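Long-range contacts in photosystem II extrinsic protein V (Arthrospira maxima, PDB 1F1C), which serves as an extrinsic lumenal heme c subunit of photosystem II and probably stabilises the oxygen-evolving complex: residues R6-N11 with I117-K122; I74-T79 with S92-D97. One frame throughout, in Å; residues are numbered along the deposited sequence.

Contact 1: R6-N11 with I117-K122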
loop_
_atom_site.group_PDB
_atom_site.type_symbol
_atom_site.label_atom_id
_atom_site.label_comp_id
_atom_site.label_asym_id
_atom_site.label_seq_id
_atom_site.Cartn_x
_atom_site.Cartn_y
_atom_site.Cartn_z
ATOM N N ARG A 6 23.633 7.687 -20.776
ATOM C CA ARG A 6 22.897 8.673 -19.999
ATOM C C ARG A 6 21.855 9.438 -20.809
ATOM O O ARG A 6 21.394 10.495 -20.388
ATOM C CB ARG A 6 23.883 9.641 -19.341
ATOM C CG ARG A 6 24.759 8.970 -18.282
ATOM C CD ARG A 6 26.122 9.627 -18.148
ATOM N NE ARG A 6 26.027 11.049 -17.842
ATOM C CZ ARG A 6 26.551 12.010 -18.600
ATOM N NH1 ARG A 6 27.212 11.704 -19.712
ATOM N NH2 ARG A 6 26.414 13.280 -18.245
ATOM N N THR A 7 21.489 8.893 -21.967
ATOM C CA THR A 7 20.475 9.498 -22.826
ATOM C C THR A 7 19.197 8.680 -22.633
ATOM O O THR A 7 19.176 7.493 -22.952
ATOM C CB THR A 7 20.866 9.435 -24.323
ATOM O OG1 THR A 7 22.092 10.146 -24.545
ATOM C CG2 THR A 7 19.781 10.064 -25.176
ATOM N N PHE A 8 18.141 9.302 -22.109
ATOM C CA PHE A 8 16.892 8.590 -21.889
ATOM C C PHE A 8 15.733 9.307 -22.547
ATOM O O PHE A 8 15.837 10.480 -22.895
ATOM C CB PHE A 8 16.578 8.476 -20.396
ATOM C CG PHE A 8 17.768 8.182 -19.548
ATOM C CD1 PHE A 8 18.537 9.217 -19.035
ATOM C CD2 PHE A 8 18.141 6.867 -19.280
ATOM C CE1 PHE A 8 19.666 8.951 -18.269
ATOM C CE2 PHE A 8 19.271 6.587 -18.513
ATOM C CZ PHE A 8 20.036 7.630 -18.006
ATOM N N PRO A 9 14.610 8.604 -22.734
ATOM C CA PRO A 9 13.447 9.235 -23.349
ATOM C C PRO A 9 12.863 10.086 -22.225
ATOM O O PRO A 9 12.560 9.559 -21.153
ATOM C CB PRO A 9 12.533 8.055 -23.680
ATOM C CG PRO A 9 13.419 6.848 -23.591
ATOM C CD PRO A 9 14.362 7.176 -22.486
ATOM N N ILE A 10 12.718 11.388 -22.444
ATOM C CA ILE A 10 12.180 12.247 -21.398
ATOM C C ILE A 10 10.659 12.152 -21.335
ATOM O O ILE A 10 10.063 12.314 -20.272
ATOM C CB ILE A 10 12.573 13.723 -21.609
ATOM C CG1 ILE A 10 11.937 14.570 -20.504
ATOM C CG2 ILE A 10 12.124 14.193 -22.981
ATOM C CD1 ILE A 10 11.990 16.050 -20.751
ATOM N N ASN A 11 10.037 11.887 -22.478
ATOM C CA ASN A 11 8.587 11.767 -22.544
ATOM C C ASN A 11 8.218 10.633 -23.479
ATOM O O ASN A 11 9.094 9.955 -24.016
ATOM C CB ASN A 11 7.956 13.063 -23.058
ATOM C CG ASN A 11 8.561 13.517 -24.370
ATOM O OD1 ASN A 11 9.054 12.701 -25.160
ATOM N ND2 ASN A 11 8.523 14.821 -24.616
ATOM N N ILE A 117 16.396 4.806 -12.308
ATOM C CA ILE A 117 15.641 3.605 -12.631
ATOM C C ILE A 117 15.885 3.168 -14.072
ATOM O O ILE A 117 16.169 2.000 -14.319
ATOM C CB ILE A 117 14.114 3.819 -12.414
ATOM C CG1 ILE A 117 13.811 3.952 -10.907
ATOM C CG2 ILE A 117 13.331 2.662 -13.059
ATOM C CD1 ILE A 117 12.333 4.273 -10.550
ATOM N N LEU A 118 15.788 4.107 -15.013
ATOM C CA LEU A 118 15.981 3.809 -16.436
ATOM C C LEU A 118 17.425 3.459 -16.787
ATOM O O LEU A 118 17.691 2.831 -17.816
ATOM C CB LEU A 118 15.535 4.998 -17.304
ATOM C CG LEU A 118 14.090 5.506 -17.191
ATOM C CD1 LEU A 118 13.950 6.765 -18.040
ATOM C CD2 LEU A 118 13.104 4.442 -17.638
ATOM N N LEU A 119 18.359 3.868 -15.938
ATOM C CA LEU A 119 19.762 3.589 -16.185
ATOM C C LEU A 119 20.153 2.148 -15.865
ATOM O O LEU A 119 20.847 1.512 -16.645
ATOM C CB LEU A 119 20.640 4.525 -15.359
ATOM C CG LEU A 119 22.153 4.293 -15.478
ATOM C CD1 LEU A 119 22.634 4.627 -16.880
ATOM C CD2 LEU A 119 22.869 5.163 -14.453
ATOM N N GLN A 120 19.688 1.637 -14.727
ATOM C CA GLN A 120 20.045 0.302 -14.279
ATOM C C GLN A 120 20.090 -0.815 -15.315
ATOM O O GLN A 120 21.105 -1.496 -15.435
ATOM C CB GLN A 120 19.176 -0.074 -13.088
ATOM C CG GLN A 120 19.357 0.918 -11.961
ATOM C CD GLN A 120 20.823 1.287 -11.755
ATOM O OE1 GLN A 120 21.621 0.472 -11.309
ATOM N NE2 GLN A 120 21.178 2.514 -12.100
ATOM N N PRO A 121 19.011 -1.022 -16.089
ATOM C CA PRO A 121 19.127 -2.112 -17.072
ATOM C C PRO A 121 20.225 -1.863 -18.124
ATOM O O PRO A 121 20.815 -2.794 -18.666
ATOM C CB PRO A 121 17.726 -2.186 -17.674
ATOM C CG PRO A 121 17.192 -0.769 -17.507
ATOM C CD PRO A 121 17.684 -0.378 -16.140
ATOM N N LYS A 122 20.513 -0.601 -18.409
ATOM C CA LYS A 122 21.555 -0.281 -19.387
ATOM C C LYS A 122 22.931 -0.687 -18.862
ATOM O O LYS A 122 23.854 -0.921 -19.640
ATOM C CB LYS A 122 21.573 1.227 -19.696
ATOM C CG LYS A 122 20.306 1.779 -20.353
ATOM C CD LYS A 122 20.417 3.286 -20.575
ATOM C CE LYS A 122 19.252 3.824 -21.394
ATOM N NZ LYS A 122 19.165 3.136 -22.717
#
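Phe8 lies against one turn of the C-terminal helix 107-124, meeting Leu118, Leu119 and Lys122, and so fastens the small antiparallel sheet of strands 7-9 and 16-18 to the cytochrome c helical fold. The strand 7-9 runs at 121° to the local helix axis, 9.5 Å from it at closest approach. Followed outward, CB and the CD2-CE2-CZ side of the ring meet the helix. Its CB is 3.9 Å from Leu118 CD1. With CG beside the backbone N and anti to the carbonyl carbon (chi1 -40°), the ring then reaches toward the helix. CD2 fits between two residues one turn apart, 3.8 Å from Leu118 CB and 3.9 Å from Lys122 CE. One atom further on, CE2 comes within 3.8 Å of Leu119 CA, at the helix backbone itself. The tip, CZ, is 4.1 Å from Leu119 CD1; that leucine carries its CG anti to the backbone N (chi1 177°), which brings the methyl to the end of the ring. No hydrogen bond spans the segments, so apolar packing joins them. Leu19 and Ile67 also touch the buried phenylalanine, and Ile67 touches Leu118 as well, bringing helix 67-75 into the same cluster. At the solvent-exposed edge of the contact the aliphatic stem of Lys122 closes over the strand, its CE 4.0 Å from Thr7 O.

Contact 2: I74-T79 with S92-D97. With HEC (heme c), chain C.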
loop_
_atom_site.group_PDB
_atom_site.type_symbol
_atom_site.label_atom_id
_atom_site.label_comp_id
_atom_site.label_asym_id
_atom_site.label_seq_id
_atom_site.Cartn_x
_atom_site.Cartn_y
_atom_site.Cartn_z
ATOM N N ILE A 74 5.338 8.601 -9.521
ATOM C CA ILE A 74 5.643 8.883 -8.123
ATOM C C ILE A 74 4.718 9.956 -7.582
ATOM O O ILE A 74 4.319 9.913 -6.419
ATOM C CB ILE A 74 7.096 9.327 -7.941
ATOM C CG1 ILE A 74 8.022 8.233 -8.464
ATOM C CG2 ILE A 74 7.367 9.610 -6.466
ATOM C CD1 ILE A 74 9.467 8.679 -8.660
ATOM N N LYS A 75 4.377 10.917 -8.429
ATOM C CA LYS A 75 3.469 11.981 -8.023
ATOM C C LYS A 75 2.042 11.434 -7.901
ATOM O O LYS A 75 1.267 11.874 -7.047
ATOM C CB LYS A 75 3.486 13.111 -9.056
ATOM C CG LYS A 75 4.793 13.887 -9.110
ATOM C CD LYS A 75 4.903 14.741 -10.366
ATOM C CE LYS A 75 3.807 15.784 -10.463
ATOM N NZ LYS A 75 3.880 16.767 -9.349
ATOM N N ASN A 76 1.706 10.461 -8.743
ATOM C CA ASN A 76 0.361 9.908 -8.744
ATOM C C ASN A 76 0.341 8.418 -9.073
ATOM O O ASN A 76 -0.066 8.011 -10.163
ATOM C CB ASN A 76 -0.484 10.668 -9.765
ATOM C CG ASN A 76 -1.960 10.403 -9.609
ATOM O OD1 ASN A 76 -2.736 10.633 -10.534
ATOM N ND2 ASN A 76 -2.364 9.932 -8.433
ATOM N N PRO A 77 0.774 7.579 -8.124
ATOM C CA PRO A 77 0.815 6.121 -8.299
ATOM C C PRO A 77 -0.522 5.468 -8.683
ATOM O O PRO A 77 -1.569 5.785 -8.116
ATOM C CB PRO A 77 1.322 5.631 -6.946
ATOM C CG PRO A 77 2.194 6.750 -6.485
ATOM C CD PRO A 77 1.374 7.970 -6.835
ATOM N N THR A 78 -0.475 4.553 -9.649
ATOM C CA THR A 78 -1.669 3.833 -10.088
ATOM C C THR A 78 -1.325 2.355 -10.323
ATOM O O THR A 78 -0.165 2.017 -10.573
ATOM C CB THR A 78 -2.223 4.385 -11.409
ATOM O OG1 THR A 78 -1.360 3.976 -12.476
ATOM C CG2 THR A 78 -2.315 5.900 -11.371
ATOM N N THR A 79 -2.329 1.481 -10.250
ATOM C CA THR A 79 -2.100 0.056 -10.469
ATOM C C THR A 79 -1.442 -0.148 -11.818
ATOM O O THR A 79 -1.376 0.766 -12.627
ATOM C CB THR A 79 -3.417 -0.751 -10.438
ATOM O OG1 THR A 79 -4.423 -0.050 -11.181
ATOM C CG2 THR A 79 -3.878 -0.962 -9.002
ATOM N N SER A 92 4.242 8.345 -2.430
ATOM C CA SER A 92 3.932 9.467 -3.313
ATOM C C SER A 92 3.984 10.713 -2.442
ATOM O O SER A 92 4.184 10.616 -1.233
ATOM C CB SER A 92 2.526 9.329 -3.902
ATOM O OG SER A 92 1.535 9.493 -2.897
ATOM N N LEU A 93 3.790 11.878 -3.051
ATOM C CA LEU A 93 3.830 13.136 -2.314
ATOM C C LEU A 93 2.569 13.374 -1.497
ATOM O O LEU A 93 2.572 14.168 -0.563
ATOM C CB LEU A 93 4.079 14.304 -3.276
ATOM C CG LEU A 93 5.494 14.287 -3.868
ATOM C CD1 LEU A 93 5.615 15.277 -5.010
ATOM C CD2 LEU A 93 6.497 14.598 -2.766
ATOM N N LYS A 94 1.493 12.677 -1.839
ATOM C CA LYS A 94 0.243 12.815 -1.107
ATOM C C LYS A 94 0.130 11.622 -0.168
ATOM O O LYS A 94 -0.910 11.375 0.439
ATOM C CB LYS A 94 -0.939 12.829 -2.081
ATOM C CG LYS A 94 -1.136 11.524 -2.831
ATOM C CD LYS A 94 -2.230 11.640 -3.885
ATOM C CE LYS A 94 -1.816 12.558 -5.027
ATOM N NZ LYS A 94 -2.821 12.553 -6.126
ATOM N N SER A 95 1.233 10.896 -0.050
ATOM C CA SER A 95 1.311 9.698 0.776
ATOM C C SER A 95 2.428 9.804 1.820
ATOM O O SER A 95 2.701 8.849 2.555
ATOM C CB SER A 95 1.559 8.498 -0.146
ATOM O OG SER A 95 1.730 7.298 0.572
ATOM N N SER A 96 3.061 10.973 1.881
ATOM C CA SER A 96 4.167 11.222 2.805
ATOM C C SER A 96 3.817 11.031 4.279
ATOM O O SER A 96 4.697 11.068 5.138
ATOM C CB SER A 96 4.715 12.634 2.585
ATOM O OG SER A 96 3.684 13.602 2.691
ATOM N N ASP A 97 2.537 10.828 4.570
ATOM C CA ASP A 97 2.099 10.627 5.946
ATOM C C ASP A 97 2.659 9.312 6.476
ATOM O O ASP A 97 3.240 9.260 7.559
ATOM C CB ASP A 97 0.580 10.576 6.009
ATOM C CG ASP A 97 -0.066 11.665 5.200
ATOM O OD1 ASP A 97 0.159 11.691 3.969
ATOM O OD2 ASP A 97 -0.797 12.493 5.789
HETATM FE FE HEC C . 6.812 1.105 -6.009
HETATM C CHA HEC C . 4.994 -0.289 -8.518
HETATM C CHB HEC C . 8.456 3.110 -8.364
HETATM C CHC HEC C . 8.539 2.730 -3.566
HETATM C CHD HEC C . 5.594 -1.149 -3.803
HETATM N NA HEC C . 6.689 1.398 -7.976
HETATM C C1A HEC C . 5.870 0.744 -8.856
HETATM C C2A HEC C . 6.150 1.184 -10.196
HETATM C C3A HEC C . 7.101 2.119 -10.156
HETATM C C4A HEC C . 7.468 2.222 -8.789
HETATM C CMA HEC C . 7.559 3.054 -11.264
HETATM C CAA HEC C . 5.473 0.719 -11.441
HETATM C CBA HEC C . 6.203 -0.522 -11.886
HETATM C CGA HEC C . 5.750 -0.975 -13.244
HETATM O O1A HEC C . 4.818 -0.356 -13.791
HETATM O O2A HEC C . 6.323 -1.949 -13.764
HETATM N NB HEC C . 8.157 2.591 -5.963
HETATM C C1B HEC C . 8.756 3.292 -7.037
HETATM C C2B HEC C . 9.614 4.333 -6.579
HETATM C C3B HEC C . 9.534 4.317 -5.233
HETATM C C4B HEC C . 8.694 3.204 -4.852
HETATM C CMB HEC C . 10.474 5.270 -7.411
HETATM C CAB HEC C . 10.133 5.245 -4.382
HETATM C CBB HEC C . 9.780 6.608 -4.405
HETATM N NC HEC C . 7.043 0.821 -4.118
HETATM C C1C HEC C . 7.812 1.573 -3.245
HETATM C C2C HEC C . 7.747 1.055 -1.920
HETATM C C3C HEC C . 6.878 0.003 -1.943
HETATM C C4C HEC C . 6.478 -0.165 -3.343
HETATM C CMC HEC C . 8.556 1.532 -0.716
HETATM C CAC HEC C . 6.579 -0.833 -0.836
HETATM C CBC HEC C . 5.995 -0.313 0.359
HETATM N ND HEC C . 5.514 -0.361 -6.119
HETATM C C1D HEC C . 5.079 -1.175 -5.097
HETATM C C2D HEC C . 4.108 -2.110 -5.554
HETATM C C3D HEC C . 3.942 -1.867 -6.869
HETATM C C4D HEC C . 4.836 -0.800 -7.232
HETATM C CMD HEC C . 3.543 -3.309 -4.758
HETATM C CAD HEC C . 2.926 -2.530 -7.804
HETATM C CBD HEC C . 1.573 -1.819 -7.791
HETATM C CGD HEC C . 0.577 -2.421 -8.778
HETATM O O1D HEC C . 0.785 -2.313 -10.000
HETATM O O2D HEC C . -0.423 -3.014 -8.327
#
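Ser92 packs with CA and CB on the end of helix 67-75 and the bend after it, its CB against both the Ile74 carbonyl and the Pro77 ring. Its closest approaches are to that carbonyl: Ser92 CA makes a CA-H...O contact with Ile74 O at 3.2 Å, with an angle of 130° at the hydrogen, and Ser92 CB also crowds this oxygen. There is no conventional hydrogen bond between the two segments.

Van der Waals packing comes next. Pro77 CD presses on Ser92 CB at 3.4 Å, tighter than usual for two carbons, and Pro77 also rests on His90. Further out, Lys75 CG approaches Leu93 CD1 at 4.4 Å, while Lys94 CE passes 3.7 Å from Lys75 O.

Polar groups play a different part. The Lys94 chain, bent at chi3 (68°), brings its NZ to 3.5 Å from Asn76 ND2; these two nitrogens are not hydrogen-bonded, and Lys94 has a long, weak ion pair with Glu85. Lys75 turns its amine to a salt bridge with Glu107 of helix 107-124. Within 92-97, a type I turn runs from Ser92 to Ser95. Ser92 OG sits between its backbone N and carbonyl carbon (chi1 69°), where it accepts a weak bond from Lys94 N at 3.4 Å.

Heme contacts complete the account. Ile74 CD1 lies 3.8 Å from the heme methyl CMB, and Thr79 borders the propionate that bears O1D and O2D. The segments thus join one wall of a cytochrome c heme pocket to the loop just after His90, an axial ligand of the iron in this bis-histidine heme site.

The two contacts lie on opposite sides of the chain's centre, their centres 22 Å apart and their nearest atoms separated by about 6 Å. Contact 2 is nested in the long loop that contact 1 closes between the N-terminal strand and the C-terminal helix. Two successive helices connect them. Helix 67-75 reaches contact 1 through Ile67 and runs into contact 2 at its C-terminal end, whereas helix 107-124 supplies one segment of contact 1 and, through Leu110, packs on Ile74 and Lys75. Ile117, which lies in the helix segment of contact 1 without touching the strand, and Ile74 both line the heme pocket. Contact 1 joins the chain's ends, and contact 2 lies beside the His90 side of the pocket.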